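Side-chain contacts in orotidine 5'-phosphate decarboxylase (Pyrococcus horikoshii, PDB 2CZD), which probably catalyses the decarboxylation of orotidine 5'-monophosphate to uridine 5'-monophosphate, the last step of de novo UMP synthesis: residues K22-M27 / A200-I205; V88-V93 / I125-E130. All blocks are in the same frame, centred on the assembly; numbering follows the deposited sequence.

Overall arrangement
The chain folds as a TIM barrel of eight parallel strands ringed by helices. From the N terminus it runs through strand 2-5 and helix 11-21 to segment 22-27, which meets its partner only when the last helix, 194-205, returns beside it; contact 1 thus closes a loop of almost the whole barrel and ties the turn before the second strand to the C-terminal helix. Within that span lies contact 2, which closes a much shorter loop from the start of helix 90-97, by way of strand 101-105, to helix 121-131. The two do not touch: their centres lie about 31 Å apart on opposite sides of the chain's centre, contact 2 facing the second subunit.

Contact 1: K22-M27 / A200-I205; sequences KDYISM and AIYDEI
Y24 and Y202 bring their backbones to a CA-CA distance of 6.3 Å where the turn after helix 11-21 of the TIM barrel passes alongside helix 194-205, the last helix of the fold. The turn opens with a short 3-10 segment at residues 22-23, whereas 200-205 is regular helix, so a loop meets a helix flank and the two tyrosines do the joining. Their rings form a T-shaped (edge-to-face) pair, centroids 5.5 Å apart and planes inclined at 67°: the edge of Y24 is directed at one face of Y202. Y202 has CG anti to its own backbone N (chi1 174°), a setting that carries its ring out from the helix to receive this edge. A tyrosine ring offers a broad face at the partly exposed site of Y202, while at Y24 it supplies an apolar edge and a hydroxyl that can reach a polar group. The OH of Y24 makes a weak hydrogen bond to R195 on helix 194-205, and the neighbouring D23 forms a salt bridge to the same arginine, so the turn meets the helix by charge as well as by ring packing. Beyond the tyrosines, I25 packs on strand 2-5, and I201 and I205 reach strand 181-184, placing the contact at the closure of the barrel between its first and last strands. At the Y202 ring, D203 OD1 lies at the edge, in the ring plane. The approach of Y24 is off-centre: its CD2 stands 3.9 Å from both CG and CD1 of Y202, near the rim of that face.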
loop_
_atom_site.group_PDB
_atom_site.type_symbol
_atom_site.label_atom_id
_atom_site.label_comp_id
_atom_site.label_asym_id
_atom_site.label_seq_id
_atom_site.Cartn_x
_atom_site.Cartn_y
_atom_site.Cartn_z
ATOM N N LYS B 22 -16.407 11.724 -19.570
ATOM C CA LYS B 22 -15.302 11.358 -20.454
ATOM C C LYS B 22 -14.779 12.469 -21.356
ATOM O O LYS B 22 -13.567 12.610 -21.535
ATOM C CB LYS B 22 -15.705 10.168 -21.329
ATOM C CG LYS B 22 -14.637 9.788 -22.341
ATOM C CD LYS B 22 -15.059 8.578 -23.145
ATOM C CE LYS B 22 -14.028 8.254 -24.222
ATOM N NZ LYS B 22 -14.496 7.115 -25.068
ATOM N N ASP B 23 -15.683 13.251 -21.942
ATOM C CA ASP B 23 -15.279 14.323 -22.846
ATOM C C ASP B 23 -14.354 15.369 -22.231
ATOM O O ASP B 23 -13.557 15.999 -22.936
ATOM C CB ASP B 23 -16.521 15.030 -23.417
ATOM C CG ASP B 23 -17.291 14.160 -24.409
ATOM O OD1 ASP B 23 -18.379 14.584 -24.847
ATOM O OD2 ASP B 23 -16.819 13.058 -24.761
ATOM N N TYR B 24 -14.439 15.538 -20.915
ATOM C CA TYR B 24 -13.632 16.548 -20.262
ATOM C C TYR B 24 -12.542 16.085 -19.315
ATOM O O TYR B 24 -12.015 16.904 -18.576
ATOM C CB TYR B 24 -14.542 17.536 -19.526
ATOM C CG TYR B 24 -15.544 18.188 -20.443
ATOM C CD1 TYR B 24 -16.863 17.753 -20.478
ATOM C CD2 TYR B 24 -15.162 19.209 -21.304
ATOM C CE1 TYR B 24 -17.786 18.322 -21.354
ATOM C CE2 TYR B 24 -16.076 19.784 -22.190
ATOM C CZ TYR B 24 -17.387 19.335 -22.205
ATOM O OH TYR B 24 -18.302 19.899 -23.079
ATOM N N ILE B 25 -12.196 14.796 -19.344
ATOM C CA ILE B 25 -11.141 14.280 -18.466
ATOM C C ILE B 25 -10.125 13.484 -19.281
ATOM O O ILE B 25 -10.442 12.963 -20.356
ATOM C CB ILE B 25 -11.721 13.391 -17.342
ATOM C CG1 ILE B 25 -12.422 12.173 -17.940
ATOM C CG2 ILE B 25 -12.742 14.186 -16.526
ATOM C CD1 ILE B 25 -12.710 11.079 -16.899
ATOM N N SER B 26 -8.902 13.414 -18.774
ATOM C CA SER B 26 -7.837 12.689 -19.454
ATOM C C SER B 26 -7.553 11.319 -18.858
ATOM O O SER B 26 -7.043 10.417 -19.555
ATOM C CB SER B 26 -6.559 13.519 -19.442
ATOM O OG SER B 26 -6.788 14.753 -20.097
ATOM N N MET B 27 -7.867 11.155 -17.574
ATOM C CA MET B 27 -7.652 9.873 -16.900
ATOM C C MET B 27 -8.612 9.709 -15.741
ATOM O O MET B 27 -9.137 10.684 -15.218
ATOM C CB MET B 27 -6.227 9.783 -16.346
ATOM C CG MET B 27 -5.154 9.907 -17.408
ATOM S SD MET B 27 -3.549 9.518 -16.721
ATOM C CE MET B 27 -2.441 10.296 -17.940
ATOM N N ALA B 200 -16.664 22.935 -16.576
ATOM C CA ALA B 200 -16.321 24.240 -16.015
ATOM C C ALA B 200 -14.840 24.318 -15.659
ATOM O O ALA B 200 -14.184 25.321 -15.929
ATOM C CB ALA B 200 -17.172 24.529 -14.792
ATOM N N ILE B 201 -14.308 23.252 -15.059
ATOM C CA ILE B 201 -12.892 23.246 -14.692
ATOM C C ILE B 201 -12.023 23.213 -15.953
ATOM O O ILE B 201 -11.068 23.975 -16.085
ATOM C CB ILE B 201 -12.576 22.037 -13.792
ATOM C CG1 ILE B 201 -13.406 22.166 -12.507
ATOM C CG2 ILE B 201 -11.055 21.973 -13.480
ATOM C CD1 ILE B 201 -13.483 20.877 -11.658
ATOM N N TYR B 202 -12.386 22.337 -16.881
ATOM C CA TYR B 202 -11.692 22.212 -18.151
ATOM C C TYR B 202 -11.653 23.573 -18.865
ATOM O O TYR B 202 -10.596 23.995 -19.346
ATOM C CB TYR B 202 -12.397 21.156 -19.006
ATOM C CG TYR B 202 -11.861 21.028 -20.410
ATOM C CD1 TYR B 202 -12.282 21.896 -21.417
ATOM C CD2 TYR B 202 -10.942 20.030 -20.739
ATOM C CE1 TYR B 202 -11.804 21.773 -22.721
ATOM C CE2 TYR B 202 -10.452 19.899 -22.043
ATOM C CZ TYR B 202 -10.890 20.773 -23.027
ATOM O OH TYR B 202 -10.426 20.645 -24.322
ATOM N N ASP B 203 -12.793 24.269 -18.896
ATOM C CA ASP B 203 -12.853 25.585 -19.538
ATOM C C ASP B 203 -11.951 26.620 -18.867
ATOM O O ASP B 203 -11.379 27.483 -19.535
ATOM C CB ASP B 203 -14.289 26.108 -19.569
ATOM C CG ASP B 203 -15.158 25.392 -20.600
ATOM O OD1 ASP B 203 -14.608 24.719 -21.506
ATOM O OD2 ASP B 203 -16.401 25.534 -20.503
ATOM N N GLU B 204 -11.817 26.568 -17.546
ATOM C CA GLU B 204 -10.936 27.524 -16.897
ATOM C C GLU B 204 -9.492 27.255 -17.310
ATOM O O GLU B 204 -8.752 28.175 -17.635
ATOM C CB GLU B 204 -11.039 27.457 -15.369
ATOM C CG GLU B 204 -10.059 28.432 -14.718
ATOM C CD GLU B 204 -10.058 28.408 -13.205
ATOM O OE1 GLU B 204 -11.136 28.608 -12.596
ATOM O OE2 GLU B 204 -8.969 28.214 -12.625
ATOM N N ILE B 205 -9.107 25.987 -17.309
ATOM C CA ILE B 205 -7.749 25.589 -17.667
ATOM C C ILE B 205 -7.413 25.980 -19.103
ATOM O O ILE B 205 -6.313 26.466 -19.384
ATOM C CB ILE B 205 -7.576 24.057 -17.483
ATOM C CG1 ILE B 205 -7.686 23.710 -15.997
ATOM C CG2 ILE B 205 -6.234 23.586 -18.055
ATOM C CD1 ILE B 205 -7.702 22.232 -15.703
#

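Contact 2: V88-V93 / I125-E130; sequences VGRDSV and IEVANE
The R90 guanidinium has V127 CG2 over one face, 3.3 Å above the plane and toward the rim, and the carboxylate of E130 at its edge. R90 NE gives E130 OE2 a nearly straight bond, 3.0 Å long with an N-H...O angle of 167°. OE2 lies in the guanidinium plane and is met on its syn side, though 30° out of the carboxylate plane, the two planes being 42° apart; R90 NH2 adds only weak bonds to OE2 and OE1. R90 stretches across from the start of helix 90-97, its chain extended from CG to NE, and packs its CG 3.9 Å from V127 CG1 on helix 121-131. Arginine thus suits a place where a flat pi face can lie against a methyl while N-H groups at the edge meet carboxylates. Its strongest polar partner lies across the dimer: NH1 forms a salt bridge to E115 of the second subunit, whose F116 packs on V127. With the side chain cut back to an alanine here, E130 and E115 of the second subunit would probably both lose their cationic mate, and V127 the packing that R90 supplies. Set between two glutamates, the positive charge is likely to be well balanced, and its salt bridges link neighbouring barrel helices to the dimer interface.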
loop_
_atom_site.group_PDB
_atom_site.type_symbol
_atom_site.label_atom_id
_atom_site.label_comp_id
_atom_site.label_asym_id
_atom_site.label_seq_id
_atom_site.Cartn_x
_atom_site.Cartn_y
_atom_site.Cartn_z
ATOM N N VAL B 88 10.385 3.104 -0.102
ATOM C CA VAL B 88 10.759 1.716 0.075
ATOM C C VAL B 88 11.978 1.284 -0.727
ATOM O O VAL B 88 12.520 0.211 -0.498
ATOM C CB VAL B 88 9.502 0.823 -0.184
ATOM C CG1 VAL B 88 9.797 -0.656 0.021
ATOM C CG2 VAL B 88 8.409 1.236 0.813
ATOM N N GLY B 89 12.420 2.118 -1.660
ATOM C CA GLY B 89 13.611 1.753 -2.404
ATOM C C GLY B 89 13.416 1.678 -3.903
ATOM O O GLY B 89 12.305 1.482 -4.385
ATOM N N ARG B 90 14.519 1.827 -4.629
ATOM C CA ARG B 90 14.508 1.781 -6.086
ATOM C C ARG B 90 14.118 0.400 -6.638
ATOM O O ARG B 90 13.487 0.317 -7.690
ATOM C CB ARG B 90 15.888 2.176 -6.609
ATOM C CG ARG B 90 16.240 3.620 -6.293
ATOM C CD ARG B 90 17.741 3.848 -6.489
ATOM N NE ARG B 90 18.171 5.253 -6.395
ATOM C CZ ARG B 90 18.300 5.975 -5.275
ATOM N NH1 ARG B 90 18.026 5.467 -4.072
ATOM N NH2 ARG B 90 18.765 7.225 -5.363
ATOM N N ASP B 91 14.485 -0.673 -5.941
ATOM C CA ASP B 91 14.114 -2.001 -6.411
ATOM C C ASP B 91 12.605 -2.189 -6.376
ATOM O O ASP B 91 12.032 -2.751 -7.312
ATOM C CB ASP B 91 14.857 -3.127 -5.648
ATOM C CG ASP B 91 14.839 -2.963 -4.131
ATOM O OD1 ASP B 91 15.484 -3.797 -3.456
ATOM O OD2 ASP B 91 14.207 -2.036 -3.608
ATOM N N SER B 92 11.959 -1.714 -5.312
ATOM C CA SER B 92 10.512 -1.812 -5.228
ATOM C C SER B 92 9.835 -0.953 -6.297
ATOM O O SER B 92 8.788 -1.343 -6.819
ATOM C CB SER B 92 10.024 -1.446 -3.825
ATOM O OG SER B 92 10.357 -2.495 -2.918
ATOM N N VAL B 93 10.440 0.185 -6.653
ATOM C CA VAL B 93 9.872 1.027 -7.708
ATOM C C VAL B 93 10.070 0.334 -9.056
ATOM O O VAL B 93 9.115 0.200 -9.844
ATOM C CB VAL B 93 10.578 2.389 -7.780
ATOM C CG1 VAL B 93 10.034 3.182 -8.962
ATOM C CG2 VAL B 93 10.339 3.175 -6.489
ATOM N N ILE B 125 12.882 13.477 -5.044
ATOM C CA ILE B 125 12.862 14.040 -6.396
ATOM C C ILE B 125 14.120 13.568 -7.161
ATOM O O ILE B 125 14.044 13.259 -8.351
ATOM C CB ILE B 125 12.798 15.575 -6.359
ATOM C CG1 ILE B 125 11.415 16.011 -5.874
ATOM C CG2 ILE B 125 13.067 16.154 -7.756
ATOM C CD1 ILE B 125 11.372 17.488 -5.522
ATOM N N GLU B 126 15.270 13.515 -6.485
ATOM C CA GLU B 126 16.484 13.034 -7.134
ATOM C C GLU B 126 16.273 11.589 -7.575
ATOM O O GLU B 126 16.711 11.205 -8.657
ATOM C CB GLU B 126 17.681 13.111 -6.178
ATOM C CG GLU B 126 18.011 14.531 -5.748
ATOM C CD GLU B 126 19.110 14.588 -4.709
ATOM O OE1 GLU B 126 19.211 13.650 -3.890
ATOM O OE2 GLU B 126 19.865 15.589 -4.702
ATOM N N VAL B 127 15.620 10.768 -6.752
ATOM C CA VAL B 127 15.381 9.382 -7.175
ATOM C C VAL B 127 14.463 9.376 -8.401
ATOM O O VAL B 127 14.700 8.637 -9.351
ATOM C CB VAL B 127 14.731 8.515 -6.054
ATOM C CG1 VAL B 127 14.491 7.107 -6.567
ATOM C CG2 VAL B 127 15.606 8.485 -4.807
ATOM N N ALA B 128 13.404 10.184 -8.383
ATOM C CA ALA B 128 12.515 10.256 -9.544
ATOM C C ALA B 128 13.310 10.726 -10.787
ATOM O O ALA B 128 13.084 10.259 -11.890
ATOM C CB ALA B 128 11.353 11.214 -9.263
ATOM N N ASN B 129 14.246 11.651 -10.611
ATOM C CA ASN B 129 15.021 12.101 -11.764
ATOM C C ASN B 129 15.849 10.958 -12.359
ATOM O O ASN B 129 16.058 10.902 -13.571
ATOM C CB ASN B 129 15.921 13.265 -11.363
ATOM C CG ASN B 129 15.146 14.542 -11.158
ATOM O OD1 ASN B 129 13.992 14.654 -11.592
ATOM N ND2 ASN B 129 15.774 15.516 -10.516
ATOM N N GLU B 130 16.302 10.040 -11.511
ATOM C CA GLU B 130 17.102 8.909 -11.966
ATOM C C GLU B 130 16.220 7.902 -12.689
ATOM O O GLU B 130 16.550 7.421 -13.780
ATOM C CB GLU B 130 17.751 8.187 -10.775
ATOM C CG GLU B 130 18.855 8.929 -10.031
ATOM C CD GLU B 130 19.438 8.099 -8.872
ATOM O OE1 GLU B 130 20.285 8.636 -8.130
ATOM O OE2 GLU B 130 19.054 6.912 -8.696
#